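Local structure of pyridoxamine 5-phosphate-dependent dehydrase (Escherichia coli, 2R0T) at residues Ala193-Gly198 with Leu254-Ala259. The protein catalyses the removal of the C3'-hydroxyl group from GDP-4-keto-6-deoxy-D-mannose in L-colitose biosynthesis, by a combined transamination and deoxygenation that uses pyridoxal phosphate. The protein carries 1 engineered substitution. Residues are numbered along the deposited sequence; the frame is centred on the assembly and turned at random.
Sequences ATMEGG and LEMSGA
Ser257, in the first turn of helix 255-286, hydrogen-bonds to a classic gamma turn centred on Met195 in the loop leading to strand 198-202. In this aspartate aminotransferase-type fold, the contact joins a long helix to the edge of the cofactor site, since Gly197 touches the bound PLP-glutamate adduct. Close polar contacts at the turn sit beside looser apolar packing. At the turn, Ser257 OG donates a hydrogen bond to Thr194 O at 3.0 Å, almost straight down the carbonyl direction (C=O...donor angle 161°). The same oxygen receives a weak bond from Glu196 N, which closes the turn, so two donors share one buried acceptor. Next to it, Thr194 leans against the helix backbone: CB and CG2 each come within 3.4 Å of Ser257 O, while the CB atoms of Thr194 and Ser257 lie 3.7 Å apart. A chi1 of 53° tucks Thr194 OG1 between its own N and carbonyl carbon; from there OG1 donates to Glu196 O at 2.9 Å, approaching from above the carbonyl plane, and a hydrogen bond with Ser186 OG also holds the hydroxyl. The looser part is a single approach, 4.1 Å from Met195 CE to Met256 CB, where the two side chains meet obliquely. This side is buried too, covered by helix 15-27 and the second subunit, and the end of Met256 turns away to pack on both. Glu196 also turns from the helix, but to firm partners: a salt bridge with Arg252 and a hydrogen bond with Asn250, both of the second subunit. A bend at chi3 (-64°) brings Met195 CE back to 3.6 Å from Ser257 OG.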
# COMPACT_ATOMS: atom_id res chain seq x y z
N ALA A 193 8.83 12.86 -10.11
CA ALA A 193 7.59 12.69 -9.35
C ALA A 193 6.38 12.31 -10.19
O ALA A 193 6.09 12.94 -11.22
CB ALA A 193 7.29 13.94 -8.53
N THR A 194 5.65 11.32 -9.71
CA THR A 194 4.45 10.83 -10.40
C THR A 194 3.33 10.98 -9.38
O THR A 194 2.36 10.20 -9.41
CB THR A 194 4.68 9.32 -10.81
OG1 THR A 194 5.07 8.62 -9.63
CG2 THR A 194 5.93 9.18 -11.70
N MET A 195 3.45 12.01 -8.52
CA MET A 195 2.56 12.31 -7.38
C MET A 195 3.02 11.37 -6.23
O MET A 195 3.66 11.77 -5.26
CB MET A 195 1.09 12.08 -7.75
CG MET A 195 0.52 13.12 -8.75
SD MET A 195 -1.21 12.78 -9.41
CE MET A 195 -0.86 11.13 -10.36
N GLU A 196 2.73 10.08 -6.34
CA GLU A 196 3.30 9.07 -5.43
C GLU A 196 3.74 7.97 -6.40
O GLU A 196 3.22 7.89 -7.51
CB GLU A 196 2.30 8.48 -4.42
CG GLU A 196 1.83 9.40 -3.31
CD GLU A 196 2.37 9.13 -1.93
OE1 GLU A 196 3.47 8.55 -1.73
OE2 GLU A 196 1.66 9.63 -1.03
N GLY A 197 4.67 7.11 -6.00
CA GLY A 197 5.05 6.00 -6.86
C GLY A 197 6.38 5.46 -6.39
O GLY A 197 7.18 6.17 -5.77
N GLY A 198 6.61 4.19 -6.66
CA GLY A 198 7.90 3.56 -6.31
C GLY A 198 8.15 2.46 -7.33
O GLY A 198 7.27 2.12 -8.13
N LEU A 254 -1.46 3.90 -9.96
CA LEU A 254 -2.51 4.35 -10.87
C LEU A 254 -1.95 4.62 -12.27
O LEU A 254 -0.78 5.03 -12.45
CB LEU A 254 -3.14 5.60 -10.30
CG LEU A 254 -3.93 5.36 -9.02
CD1 LEU A 254 -4.35 6.73 -8.60
CD2 LEU A 254 -5.14 4.46 -9.33
N GLU A 255 -2.76 4.38 -13.29
CA GLU A 255 -2.32 4.56 -14.67
C GLU A 255 -1.59 5.92 -14.88
O GLU A 255 -0.47 5.99 -15.40
CB GLU A 255 -3.55 4.32 -15.56
CG GLU A 255 -3.37 3.92 -16.99
CD GLU A 255 -2.26 2.92 -17.23
OE1 GLU A 255 -1.69 2.43 -16.25
OE2 GLU A 255 -1.94 2.67 -18.42
N MET A 256 -2.23 6.98 -14.37
CA MET A 256 -1.78 8.37 -14.38
C MET A 256 -0.37 8.57 -13.89
O MET A 256 0.29 9.52 -14.33
CB MET A 256 -2.66 9.15 -13.42
CG MET A 256 -3.16 10.45 -13.94
SD MET A 256 -4.70 10.81 -13.00
CE MET A 256 -5.87 10.46 -14.20
N SER A 257 0.03 7.82 -12.86
CA SER A 257 1.40 7.94 -12.38
C SER A 257 2.35 7.27 -13.39
O SER A 257 3.52 7.66 -13.51
CB SER A 257 1.57 7.28 -11.00
OG SER A 257 0.66 7.84 -10.06
N GLY A 258 1.88 6.25 -14.08
CA GLY A 258 2.70 5.56 -15.08
C GLY A 258 2.97 6.50 -16.24
O GLY A 258 4.11 6.75 -16.63
N ALA A 259 1.89 7.06 -16.79
CA ALA A 259 1.96 8.07 -17.84
C ALA A 259 2.84 9.26 -17.46
O ALA A 259 3.69 9.71 -18.24
CB ALA A 259 0.53 8.58 -18.22